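Local structure of methanosaeta concilii ACLY-B (Methanothrix soehngenii, 6ZNW) at residues 16-21 / 46-51; 42-47 / 66-71; 453-458 / 570-575. The protein forms the B subunit of ATP-citrate lyase, binding citryl-coenzyme A and probably cleaving it to acetyl-coenzyme A and oxaloacetate. One frame throughout, in Å; residues are numbered along the deposited sequence.

Contact 1: 16-21 / 46-51; sequences FVYGYQ and INPSRA. With Q5B ((3S)-citryl-Coenzyme A), chain F.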
loop_
_atom_site.group_PDB
_atom_site.type_symbol
_atom_site.label_atom_id
_atom_site.label_comp_id
_atom_site.label_asym_id
_atom_site.label_seq_id
_atom_site.Cartn_x
_atom_site.Cartn_y
_atom_site.Cartn_z
ATOM N N PHE B 16 -8.856 -45.678 6.583
ATOM C CA PHE B 16 -8.053 -44.506 6.867
ATOM C C PHE B 16 -6.754 -44.706 6.106
ATOM O O PHE B 16 -6.277 -45.835 5.973
ATOM C CB PHE B 16 -7.700 -44.415 8.346
ATOM C CG PHE B 16 -8.861 -44.270 9.287
ATOM C CD1 PHE B 16 -9.760 -43.227 9.147
ATOM C CD2 PHE B 16 -9.002 -45.116 10.369
ATOM C CE1 PHE B 16 -10.812 -43.071 10.044
ATOM C CE2 PHE B 16 -10.047 -44.950 11.268
ATOM C CZ PHE B 16 -10.945 -43.927 11.098
ATOM N N VAL B 17 -6.180 -43.620 5.609
ATOM C CA VAL B 17 -4.879 -43.679 4.966
ATOM C C VAL B 17 -3.948 -42.960 5.936
ATOM O O VAL B 17 -4.147 -41.781 6.201
ATOM C CB VAL B 17 -4.859 -43.049 3.553
ATOM C CG1 VAL B 17 -3.435 -42.960 3.020
ATOM C CG2 VAL B 17 -5.738 -43.834 2.589
ATOM N N TYR B 18 -3.010 -43.693 6.550
ATOM C CA TYR B 18 -2.038 -43.102 7.456
ATOM C C TYR B 18 -0.856 -42.638 6.598
ATOM O O TYR B 18 -0.174 -43.450 5.969
ATOM C CB TYR B 18 -1.572 -44.097 8.545
ATOM C CG TYR B 18 -0.691 -43.435 9.578
ATOM C CD1 TYR B 18 0.649 -43.193 9.324
ATOM C CD2 TYR B 18 -1.218 -42.968 10.771
ATOM C CE1 TYR B 18 1.454 -42.537 10.246
ATOM C CE2 TYR B 18 -0.423 -42.311 11.705
ATOM C CZ TYR B 18 0.913 -42.083 11.431
ATOM O OH TYR B 18 1.726 -41.451 12.347
ATOM N N GLY B 19 -0.616 -41.336 6.609
ATOM C CA GLY B 19 0.432 -40.703 5.827
ATOM C C GLY B 19 -0.192 -39.917 4.687
ATOM O O GLY B 19 -1.127 -40.397 4.049
ATOM N N TYR B 20 0.304 -38.704 4.433
ATOM C CA TYR B 20 -0.196 -37.847 3.373
ATOM C C TYR B 20 0.308 -38.311 1.988
ATOM O O TYR B 20 1.170 -37.666 1.389
ATOM C CB TYR B 20 0.195 -36.384 3.654
ATOM C CG TYR B 20 -0.647 -35.380 2.891
ATOM C CD1 TYR B 20 -2.028 -35.493 2.847
ATOM C CD2 TYR B 20 -0.060 -34.332 2.202
ATOM C CE1 TYR B 20 -2.805 -34.585 2.139
ATOM C CE2 TYR B 20 -0.828 -33.393 1.522
ATOM C CZ TYR B 20 -2.201 -33.525 1.485
ATOM O OH TYR B 20 -2.955 -32.603 0.782
ATOM N N GLN B 21 -0.246 -39.414 1.473
ATOM C CA GLN B 21 0.143 -39.977 0.175
ATOM C C GLN B 21 -0.945 -39.663 -0.829
ATOM O O GLN B 21 -1.807 -40.498 -1.098
ATOM C CB GLN B 21 0.373 -41.497 0.287
ATOM C CG GLN B 21 1.470 -41.861 1.278
ATOM C CD GLN B 21 2.831 -41.660 0.692
ATOM O OE1 GLN B 21 3.048 -41.950 -0.486
ATOM N NE2 GLN B 21 3.773 -41.149 1.492
ATOM N N ILE B 46 -4.823 -39.692 7.981
ATOM C CA ILE B 46 -4.122 -39.412 9.220
ATOM C C ILE B 46 -2.781 -38.786 8.837
ATOM O O ILE B 46 -1.953 -39.435 8.216
ATOM C CB ILE B 46 -4.032 -40.636 10.159
ATOM C CG1 ILE B 46 -5.433 -41.276 10.328
ATOM C CG2 ILE B 46 -3.448 -40.223 11.515
ATOM C CD1 ILE B 46 -5.441 -42.693 10.792
ATOM N N ASN B 47 -2.637 -37.485 9.081
ATOM C CA ASN B 47 -1.436 -36.725 8.772
ATOM C C ASN B 47 -0.839 -36.247 10.099
ATOM O O ASN B 47 -1.350 -35.301 10.706
ATOM C CB ASN B 47 -1.780 -35.546 7.855
ATOM C CG ASN B 47 -0.589 -34.789 7.316
ATOM O OD1 ASN B 47 0.558 -35.000 7.722
ATOM N ND2 ASN B 47 -0.838 -33.877 6.389
ATOM N N PRO B 48 0.232 -36.910 10.574
ATOM C CA PRO B 48 0.810 -36.527 11.877
ATOM C C PRO B 48 1.336 -35.094 11.962
ATOM O O PRO B 48 1.419 -34.524 13.052
ATOM C CB PRO B 48 1.913 -37.569 12.124
ATOM C CG PRO B 48 2.132 -38.250 10.833
ATOM C CD PRO B 48 0.913 -38.075 9.977
ATOM N N SER B 49 1.634 -34.494 10.819
ATOM C CA SER B 49 2.150 -33.141 10.769
ATOM C C SER B 49 1.051 -32.074 10.786
ATOM O O SER B 49 1.320 -30.941 11.195
ATOM C CB SER B 49 2.993 -32.982 9.508
ATOM O OG SER B 49 3.360 -31.634 9.246
ATOM N N ARG B 50 -0.160 -32.401 10.297
ATOM C CA ARG B 50 -1.209 -31.389 10.163
ATOM C C ARG B 50 -2.615 -31.953 10.155
ATOM O O ARG B 50 -2.895 -32.928 9.461
ATOM C CB ARG B 50 -1.038 -30.702 8.787
ATOM C CG ARG B 50 -0.463 -29.295 8.782
ATOM C CD ARG B 50 -0.234 -28.824 7.346
ATOM N NE ARG B 50 -1.265 -27.891 6.885
ATOM C CZ ARG B 50 -1.688 -27.795 5.625
ATOM N NH1 ARG B 50 -1.173 -28.574 4.681
ATOM N NH2 ARG B 50 -2.638 -26.924 5.302
ATOM N N ALA B 51 -3.525 -31.269 10.825
ATOM C CA ALA B 51 -4.944 -31.582 10.731
ATOM C C ALA B 51 -5.502 -30.555 9.729
ATOM O O ALA B 51 -4.986 -29.430 9.640
ATOM C CB ALA B 51 -5.622 -31.405 12.081
HETATM N N Q5B F . 8.617 -27.870 5.212
HETATM C C Q5B F . 6.930 -21.317 1.602
HETATM O O Q5B F . 6.255 -23.928 0.958
HETATM C C1 Q5B F . 8.030 -22.380 1.456
HETATM C C10 Q5B F . 9.833 -26.113 5.727
HETATM C C11 Q5B F . 9.496 -27.386 6.149
HETATM C C12 Q5B F . 10.790 -27.237 7.931
HETATM C C13 Q5B F . 10.721 -25.389 6.543
HETATM C C14 Q5B F . 8.326 -23.027 2.836
HETATM C C15 Q5B F . 8.601 -22.033 3.968
HETATM C C16 Q5B F . 10.282 -20.852 5.304
HETATM C C17 Q5B F . 10.108 -19.437 4.787
HETATM C C18 Q5B F . 11.221 -19.027 3.849
HETATM C C19 Q5B F . 11.831 -17.812 1.816
HETATM C C2 Q5B F . 9.295 -21.728 0.868
HETATM C C20 Q5B F . 11.860 -18.555 0.491
HETATM C C21 Q5B F . 12.011 -16.457 -1.297
HETATM C C22 Q5B F . 12.615 -15.732 -2.470
HETATM C C23 Q5B F . 12.386 -16.366 -3.851
HETATM C C24 Q5B F . 11.019 -17.075 -3.933
HETATM C C25 Q5B F . 10.652 -17.943 -5.144
HETATM C C26 Q5B F . 12.472 -15.238 -4.893
HETATM C C3 Q5B F . 7.511 -23.432 0.485
HETATM C C4 Q5B F . 5.852 -28.788 2.668
HETATM C C5 Q5B F . 6.395 -29.861 3.597
HETATM C C6 Q5B F . 5.739 -30.015 4.969
HETATM C C7 Q5B F . 6.508 -29.018 5.833
HETATM C C8 Q5B F . 7.916 -29.145 5.247
HETATM C C9 Q5B F . 8.477 -26.873 4.282
HETATM N N1 Q5B F . 9.185 -25.801 4.540
HETATM N N2 Q5B F . 9.945 -28.009 7.243
HETATM N N3 Q5B F . 11.188 -25.994 7.660
HETATM N N4 Q5B F . 11.090 -24.132 6.302
HETATM N N5 Q5B F . 9.885 -21.845 4.317
HETATM N N6 Q5B F . 10.859 -18.366 2.750
HETATM O O1 Q5B F . 5.919 -25.767 -0.769
HETATM O O10 Q5B F . 3.977 -32.808 5.252
HETATM O O11 Q5B F . 6.158 -33.708 6.365
HETATM O O12 Q5B F . 4.885 -31.776 7.423
HETATM O O13 Q5B F . 7.663 -21.431 4.507
HETATM O O14 Q5B F . 12.395 -19.253 4.123
HETATM O O15 Q5B F . 10.943 -16.199 -0.832
HETATM O O16 Q5B F . 9.686 -18.723 -5.106
HETATM O O17 Q5B F . 11.433 -17.820 -6.227
HETATM O O18 Q5B F . 11.489 -14.716 -5.371
HETATM O O19 Q5B F . 13.705 -14.782 -5.121
HETATM O O2 Q5B F . 3.964 -24.411 0.350
HETATM O O20 Q5B F . 13.405 -17.345 -4.065
HETATM O O21 Q5B F . 9.360 -23.997 2.710
HETATM O O3 Q5B F . 5.356 -26.093 1.646
HETATM O O4 Q5B F . 4.836 -25.257 4.077
HETATM O O5 Q5B F . 3.078 -26.481 2.710
HETATM O O6 Q5B F . 5.151 -27.781 3.433
HETATM O O7 Q5B F . 7.782 -29.609 3.914
HETATM O O8 Q5B F . 6.485 -29.226 7.241
HETATM O O9 Q5B F . 6.145 -31.342 5.374
HETATM P P Q5B F . 5.340 -25.069 0.422
HETATM P P1 Q5B F . 4.579 -26.309 3.027
HETATM P P2 Q5B F . 5.236 -32.473 6.086
HETATM S S Q5B F . 13.017 -17.753 -0.684
#
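Y18 and I46 pair as parallel strand neighbours in the N-terminal sheet, and the type I turn that follows, N47 to R50, reaches the 3'-phosphate of a bound citryl-coenzyme A. I46 N donates to V17 O at 2.8 Å, and G19 N returns to I46 O, so I46 grips the backbone on either side of Y18. G19 has a positive phi of 108°, where a CB would crowd the carbonyl before it, hence glycine. With CG anti to the backbone N (chi1 -173°), Y18 lies across I46 at about a right angle: CD2 meets the branched CG2 at 3.6 Å, I46 O sits over one ring face, and OH touches P48 CG at 3.6 Å. Farther along, the N47 amide and the Y20 ring lie nearly parallel, 10° apart, with ND2 3.8 Å from Y20 CG. Y20 OH bonds to H54. N47 OD1 accepts a weak bond from S49 N, which suits asparagine to the turn's first place. S49 OG donates to phosphate oxygen O12, modelled at a very short 2.4 Å whose exact value is doubtful. The serine offers the phosphate a hydrogen bond but no charge, so compensation probably comes from other residues.

Contact 2: 42-47 / 66-71; sequences ISAIIN and PMYKTI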
loop_
_atom_site.group_PDB
_atom_site.type_symbol
_atom_site.label_atom_id
_atom_site.label_comp_id
_atom_site.label_asym_id
_atom_site.label_seq_id
_atom_site.Cartn_x
_atom_site.Cartn_y
_atom_site.Cartn_z
ATOM N N ILE B 42 -12.407 -44.171 1.548
ATOM C CA ILE B 42 -11.571 -43.475 2.518
ATOM C C ILE B 42 -12.422 -42.544 3.369
ATOM O O ILE B 42 -13.035 -41.618 2.840
ATOM C CB ILE B 42 -10.443 -42.670 1.809
ATOM C CG1 ILE B 42 -9.533 -43.580 0.968
ATOM C CG2 ILE B 42 -9.648 -41.809 2.805
ATOM C CD1 ILE B 42 -8.570 -42.819 0.083
ATOM N N SER B 43 -12.447 -42.779 4.686
ATOM C CA SER B 43 -13.196 -41.943 5.619
ATOM C C SER B 43 -12.363 -40.709 6.010
ATOM O O SER B 43 -12.890 -39.595 6.060
ATOM C CB SER B 43 -13.579 -42.744 6.860
ATOM O OG SER B 43 -14.548 -43.729 6.551
ATOM N N ALA B 44 -11.064 -40.902 6.272
ATOM C CA ALA B 44 -10.179 -39.800 6.671
ATOM C C ALA B 44 -8.710 -40.119 6.395
ATOM O O ALA B 44 -8.350 -41.274 6.191
ATOM C CB ALA B 44 -10.382 -39.463 8.162
ATOM N N ILE B 45 -7.870 -39.085 6.364
ATOM C CA ILE B 45 -6.438 -39.218 6.210
ATOM C C ILE B 45 -5.831 -38.916 7.573
ATOM O O ILE B 45 -6.277 -37.994 8.255
ATOM C CB ILE B 45 -5.915 -38.222 5.149
ATOM C CG1 ILE B 45 -6.555 -38.484 3.779
ATOM C CG2 ILE B 45 -4.377 -38.226 5.064
ATOM C CD1 ILE B 45 -6.790 -37.253 3.029
ATOM N N ILE B 46 -4.823 -39.692 7.981
ATOM C CA ILE B 46 -4.122 -39.412 9.220
ATOM C C ILE B 46 -2.781 -38.786 8.837
ATOM O O ILE B 46 -1.953 -39.435 8.216
ATOM C CB ILE B 46 -4.032 -40.636 10.159
ATOM C CG1 ILE B 46 -5.433 -41.276 10.328
ATOM C CG2 ILE B 46 -3.448 -40.223 11.515
ATOM C CD1 ILE B 46 -5.441 -42.693 10.792
ATOM N N ASN B 47 -2.637 -37.485 9.081
ATOM C CA ASN B 47 -1.436 -36.725 8.772
ATOM C C ASN B 47 -0.839 -36.247 10.099
ATOM O O ASN B 47 -1.350 -35.301 10.706
ATOM C CB ASN B 47 -1.780 -35.546 7.855
ATOM C CG ASN B 47 -0.589 -34.789 7.316
ATOM O OD1 ASN B 47 0.558 -35.000 7.722
ATOM N ND2 ASN B 47 -0.838 -33.877 6.389
ATOM N N PRO B 66 -11.467 -35.240 5.202
ATOM C CA PRO B 66 -10.929 -34.680 6.457
ATOM C C PRO B 66 -9.550 -35.263 6.795
ATOM O O PRO B 66 -9.265 -36.400 6.449
ATOM C CB PRO B 66 -11.983 -35.061 7.501
ATOM C CG PRO B 66 -12.694 -36.239 6.926
ATOM C CD PRO B 66 -12.558 -36.212 5.440
ATOM N N MET B 67 -8.690 -34.478 7.446
ATOM C CA MET B 67 -7.343 -34.901 7.821
ATOM C C MET B 67 -7.178 -34.718 9.321
ATOM O O MET B 67 -7.360 -33.603 9.821
ATOM C CB MET B 67 -6.264 -34.031 7.155
ATOM C CG MET B 67 -6.069 -34.215 5.696
ATOM S SD MET B 67 -4.360 -33.783 5.236
ATOM C CE MET B 67 -4.217 -32.116 5.799
ATOM N N TYR B 68 -6.794 -35.801 10.029
ATOM C CA TYR B 68 -6.585 -35.820 11.478
ATOM C C TYR B 68 -5.124 -36.044 11.838
ATOM O O TYR B 68 -4.425 -36.739 11.114
ATOM C CB TYR B 68 -7.437 -36.916 12.123
ATOM C CG TYR B 68 -8.912 -36.623 12.021
ATOM C CD1 TYR B 68 -9.522 -35.713 12.877
ATOM C CD2 TYR B 68 -9.691 -37.214 11.038
ATOM C CE1 TYR B 68 -10.871 -35.408 12.760
ATOM C CE2 TYR B 68 -11.047 -36.925 10.921
ATOM C CZ TYR B 68 -11.633 -36.024 11.787
ATOM O OH TYR B 68 -12.971 -35.742 11.670
ATOM N N LYS B 69 -4.671 -35.483 12.966
ATOM C CA LYS B 69 -3.289 -35.646 13.390
ATOM C C LYS B 69 -2.981 -37.035 13.962
ATOM O O LYS B 69 -1.862 -37.516 13.800
ATOM C CB LYS B 69 -2.879 -34.561 14.403
ATOM C CG LYS B 69 -2.167 -33.367 13.782
ATOM C CD LYS B 69 -1.378 -32.581 14.823
ATOM C CE LYS B 69 -1.447 -31.095 14.548
ATOM N NZ LYS B 69 -0.239 -30.396 15.047
ATOM N N THR B 70 -3.939 -37.670 14.662
ATOM C CA THR B 70 -3.688 -38.972 15.296
ATOM C C THR B 70 -4.699 -40.063 14.901
ATOM O O THR B 70 -5.795 -39.748 14.441
ATOM C CB THR B 70 -3.637 -38.822 16.834
ATOM O OG1 THR B 70 -4.958 -38.690 17.366
ATOM C CG2 THR B 70 -2.765 -37.663 17.300
ATOM N N ILE B 71 -4.329 -41.345 15.112
ATOM C CA ILE B 71 -5.184 -42.510 14.859
ATOM C C ILE B 71 -6.413 -42.513 15.799
ATOM O O ILE B 71 -7.528 -42.617 15.290
ATOM C CB ILE B 71 -4.377 -43.851 14.884
ATOM C CG1 ILE B 71 -3.413 -43.938 13.686
ATOM C CG2 ILE B 71 -5.293 -45.081 14.954
ATOM C CD1 ILE B 71 -2.305 -44.937 13.855
#
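Y68 turns the edge of its ring to A44: the methyl CB lies in the ring plane, 3.7 Å from CD2, and a residue as small as alanine fits beside so broad a neighbour. Next to Y68 on this face of the sheet stands I46. Its CG1 branch, beside the backbone N, carries CD1 to I71 CG1 at 3.7 Å, the two isoleucines crossing at about a right angle, while its CG2 rests 3.6 Å from the backbone C of T70. Branched aliphatic chains suit this buried spot because one residue can fill two directions. On the other face I45 and M67 cross at a slant, I45 CB meeting M67 CG at 4.0 Å. M67 runs side by side with N47, both pointing the same way, with SD 3.7 Å from ND2; the bend at chi3 (-57°) sets only the terminal CE, 3.9 Å from ND2. The flexible thioether can follow the amide, whose end lies about 5 Å from the bound citryl-coenzyme A. P66, lacking an N-H, packs CD and CG against S43 O instead.

Beneath these side chains the backbone is parallel: I45 N donates to P66 O, Y68 N to I45 O, and N47 N to Y68 O at 2.8 Å. K69 CA adds a straight CA-H...O contact to N47 O before the strands give way to T70, whose OG1 bonds L73 N weakly at the N-cap of helix 71-77. The short strand axes differ by 43°, a strong twist. Helix 71-77 covers the face of I46 and Y68 through A74, and helix 22-34 meets I45 through I25. Parallel strands layered between helices are consistent with a Rossmann-like coenzyme A-binding domain, as in succinyl-CoA synthetases.

Contact 3: 453-458 / 570-575; sequences AIDDAA and GYLNGL. With Q5B ((3S)-citryl-Coenzyme A), chain C.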
loop_
_atom_site.group_PDB
_atom_site.type_symbol
_atom_site.label_atom_id
_atom_site.label_comp_id
_atom_site.label_asym_id
_atom_site.label_seq_id
_atom_site.Cartn_x
_atom_site.Cartn_y
_atom_site.Cartn_z
ATOM N N ALA B 453 7.422 13.610 -10.317
ATOM C CA ALA B 453 7.352 14.620 -11.386
ATOM C C ALA B 453 8.332 14.278 -12.538
ATOM O O ALA B 453 8.345 14.997 -13.529
ATOM C CB ALA B 453 7.726 15.984 -10.828
ATOM N N ILE B 454 9.208 13.255 -12.372
ATOM C CA ILE B 454 10.238 12.938 -13.356
ATOM C C ILE B 454 9.636 12.635 -14.743
ATOM O O ILE B 454 10.081 13.217 -15.725
ATOM C CB ILE B 454 11.209 11.815 -12.874
ATOM C CG1 ILE B 454 11.698 12.033 -11.411
ATOM C CG2 ILE B 454 12.369 11.641 -13.847
ATOM C CD1 ILE B 454 12.757 10.964 -10.863
ATOM N N ASP B 455 8.634 11.749 -14.826
ATOM C CA ASP B 455 8.048 11.378 -16.113
ATOM C C ASP B 455 7.454 12.588 -16.842
ATOM O O ASP B 455 7.620 12.710 -18.057
ATOM C CB ASP B 455 6.896 10.378 -15.934
ATOM C CG ASP B 455 7.244 9.010 -15.423
ATOM O OD1 ASP B 455 8.424 8.652 -15.465
ATOM O OD2 ASP B 455 6.310 8.282 -15.002
ATOM N N ASP B 456 6.682 13.433 -16.108
ATOM C CA ASP B 456 6.071 14.610 -16.684
ATOM C C ASP B 456 7.088 15.634 -17.073
ATOM O O ASP B 456 6.889 16.230 -18.117
ATOM C CB ASP B 456 4.983 15.174 -15.794
ATOM C CG ASP B 456 3.875 14.146 -15.692
ATOM O OD1 ASP B 456 3.326 13.756 -16.749
ATOM O OD2 ASP B 456 3.636 13.637 -14.573
ATOM N N ALA B 457 8.208 15.801 -16.317
ATOM C CA ALA B 457 9.267 16.756 -16.712
ATOM C C ALA B 457 9.872 16.329 -18.016
ATOM O O ALA B 457 9.990 17.148 -18.936
ATOM C CB ALA B 457 10.352 16.885 -15.639
ATOM N N ALA B 458 10.184 15.027 -18.153
ATOM C CA ALA B 458 10.747 14.490 -19.390
ATOM C C ALA B 458 9.746 14.753 -20.565
ATOM O O ALA B 458 10.125 15.340 -21.570
ATOM C CB ALA B 458 11.002 12.994 -19.218
ATOM N N GLY B 570 6.148 6.011 -18.897
ATOM C CA GLY B 570 6.507 6.407 -17.539
ATOM C C GLY B 570 7.427 5.455 -16.799
ATOM O O GLY B 570 7.027 4.832 -15.813
ATOM N N TYR B 571 8.699 5.405 -17.198
ATOM C CA TYR B 571 9.699 4.561 -16.566
ATOM C C TYR B 571 10.395 5.287 -15.401
ATOM O O TYR B 571 10.762 4.673 -14.402
ATOM C CB TYR B 571 10.831 4.276 -17.602
ATOM C CG TYR B 571 10.573 3.187 -18.625
ATOM C CD1 TYR B 571 9.396 3.162 -19.372
ATOM C CD2 TYR B 571 11.527 2.225 -18.889
ATOM C CE1 TYR B 571 9.187 2.202 -20.355
ATOM C CE2 TYR B 571 11.322 1.256 -19.853
ATOM C CZ TYR B 571 10.144 1.235 -20.573
ATOM O OH TYR B 571 9.969 0.271 -21.533
ATOM N N LEU B 572 10.660 6.591 -15.589
ATOM C CA LEU B 572 11.621 7.370 -14.822
ATOM C C LEU B 572 11.252 7.646 -13.384
ATOM O O LEU B 572 12.160 7.776 -12.571
ATOM C CB LEU B 572 11.970 8.658 -15.568
ATOM C CG LEU B 572 12.375 8.458 -17.045
ATOM C CD1 LEU B 572 12.444 9.773 -17.827
ATOM C CD2 LEU B 572 13.664 7.650 -17.175
ATOM N N ASN B 573 9.958 7.674 -13.032
ATOM C CA ASN B 573 9.551 7.801 -11.645
ATOM C C ASN B 573 9.985 6.574 -10.828
ATOM O O ASN B 573 10.132 6.693 -9.618
ATOM C CB ASN B 573 8.030 7.984 -11.524
ATOM C CG ASN B 573 7.546 9.333 -11.990
ATOM O OD1 ASN B 573 8.316 10.284 -12.173
ATOM N ND2 ASN B 573 6.256 9.443 -12.217
ATOM N N GLY B 574 10.201 5.426 -11.483
ATOM C CA GLY B 574 10.696 4.198 -10.888
ATOM C C GLY B 574 12.062 4.407 -10.265
ATOM O O GLY B 574 12.333 3.843 -9.209
ATOM N N LEU B 575 12.907 5.248 -10.872
ATOM C CA LEU B 575 14.222 5.573 -10.371
ATOM C C LEU B 575 14.122 6.276 -8.998
ATOM O O LEU B 575 14.942 6.016 -8.123
ATOM C CB LEU B 575 14.894 6.565 -11.363
ATOM C CG LEU B 575 15.686 5.978 -12.475
ATOM C CD1 LEU B 575 16.042 7.048 -13.473
ATOM C CD2 LEU B 575 16.900 5.234 -11.939
HETATM N N Q5B C . 4.725 27.841 -8.982
HETATM C C Q5B C . 5.151 21.291 -5.016
HETATM O O Q5B C . 4.923 23.904 -4.117
HETATM C C1 Q5B C . 6.170 22.350 -5.469
HETATM C C10 Q5B C . 5.485 26.080 -10.055
HETATM C C11 Q5B C . 4.983 27.355 -10.240
HETATM C C12 Q5B C . 5.151 27.203 -12.436
HETATM C C13 Q5B C . 5.812 25.353 -11.215
HETATM C C14 Q5B C . 5.702 22.997 -6.800
HETATM C C15 Q5B C . 5.339 22.004 -7.907
HETATM C C16 Q5B C . 6.068 20.817 -9.924
HETATM C C17 Q5B C . 6.184 19.402 -9.391
HETATM C C18 Q5B C . 7.623 18.987 -9.174
HETATM C C19 Q5B C . 9.201 17.767 -7.759
HETATM C C2 Q5B C . 7.553 21.692 -5.629
HETATM C C20 Q5B C . 9.923 18.508 -6.647
HETATM C C21 Q5B C . 10.979 16.408 -5.200
HETATM C C22 Q5B C . 12.105 15.679 -4.515
HETATM C C23 Q5B C . 12.634 16.312 -3.219
HETATM C C24 Q5B C . 11.516 17.026 -2.435
HETATM C C25 Q5B C . 11.840 17.894 -1.212
HETATM C C26 Q5B C . 13.249 15.182 -2.375
HETATM C C3 Q5B C . 6.239 23.402 -4.371
HETATM C C4 Q5B C . 3.704 28.767 -5.368
HETATM C C5 Q5B C . 3.685 29.840 -6.446
HETATM C C6 Q5B C . 2.409 29.998 -7.271
HETATM C C7 Q5B C . 2.607 28.998 -8.409
HETATM C C8 Q5B C . 4.115 29.119 -8.647
HETATM C C9 Q5B C . 5.089 26.844 -8.116
HETATM N N1 Q5B C . 5.553 25.769 -8.705
HETATM N N2 Q5B C . 4.794 27.977 -11.408
HETATM N N3 Q5B C . 5.627 25.958 -12.412
HETATM N N4 Q5B C . 6.247 24.095 -11.201
HETATM N N5 Q5B C . 6.251 21.810 -8.877
HETATM N N6 Q5B C . 7.887 18.326 -8.047
HETATM O O1 Q5B C . 5.548 25.743 -2.471
HETATM O O10 Q5B C . 0.771 32.798 -6.594
HETATM O O11 Q5B C . 2.050 33.690 -8.684
HETATM O O12 Q5B C . 0.404 31.765 -8.918
HETATM O O13 Q5B C . 4.256 21.405 -7.875
HETATM O O14 Q5B C . 8.480 19.208 -10.022
HETATM O O15 Q5B C . 9.824 16.155 -5.036
HETATM O O16 Q5B C . 11.000 18.678 -0.740
HETATM O O17 Q5B C . 13.071 17.767 -0.698
HETATM O O18 Q5B C . 12.659 14.664 -1.453
HETATM O O19 Q5B C . 14.417 14.722 -2.826
HETATM O O2 Q5B C . 3.292 24.395 -2.400
HETATM O O20 Q5B C . 13.619 17.287 -3.572
HETATM O O21 Q5B C . 6.653 23.963 -7.235
HETATM O O3 Q5B C . 3.806 26.073 -4.235
HETATM O O4 Q5B C . 2.087 25.243 -6.034
HETATM O O5 Q5B C . 1.310 26.472 -3.950
HETATM O O6 Q5B C . 2.703 27.765 -5.653
HETATM O O7 Q5B C . 4.701 29.583 -7.441
HETATM O O8 Q5B C . 1.852 29.208 -9.597
HETATM O O9 Q5B C . 2.548 31.323 -7.831
HETATM P P Q5B C . 4.429 25.048 -3.183
HETATM P P1 Q5B C . 2.422 26.294 -5.005
HETATM P P2 Q5B C . 1.405 32.459 -7.963
HETATM S S Q5B C . 11.520 17.701 -6.250
HETATM O O HOH W 1 9.257 7.782 -18.738
HETATM O O HOH W 2 5.609 6.030 -13.935
HETATM O O HOH W 3 5.586 12.339 -13.626
#
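I454 and D455, in the first turn of helix 454-466, face the bend after helix 560-569, the CA atoms of D455 and G570 5.4 Å apart. N573, its CG anti to the carbonyl carbon (chi1 -71°), turns its amide over the D455 carboxylate, planes 17° apart, and each group bonds the other's backbone: D455 N donates to N573 OD1 from above the carbonyl plane, and N573 N reaches D455 OD1 at 3.0 Å from above the carboxylate. Stacked so, OD2 and ND2 come close without a hydrogen bond; ND2 donates to a water that also accepts from D456 N, and weakly to G452 O. OD2 sits 3.2 Å from G570 CA, where any CB would clash, and positive phi suits glycine too. Replacing D455 by an alanine is likely to leave N573 N without its side-chain acceptor and open a gap against G570, although the backbone bond to N573 OD1 could remain. I454 CG2 presses on L572 CB at a tight 3.5 Å, and A458 CB meets L572 CD1 at 3.8 Å. Helix 540-554 closes this apolar side, I544 against I454, I549 against A458 and F548 against L572, while Y571 reaches R593 of the third subunit.

Contacts 1 and 2 are one piece of sheet: their centres lie 5 Å apart, they share I46 and N47, and strand 42-46 is the middle member, joined to strand 15-18 by a probable hydrogen bond from V17 N to A44 O at 3.2 Å. Y20 CE1 also packs on M67 SD at 3.6 Å. Contact 3 belongs to the citrate synthase-like region, with its centre about 54 Å from that of contact 1 and 57 Å from that of contact 2. Within one chain no ligand spans that distance; each citryl-coenzyme A instead joins the S49 turn of one subunit to the pocket of another, which includes A453, H415, H490 and R501.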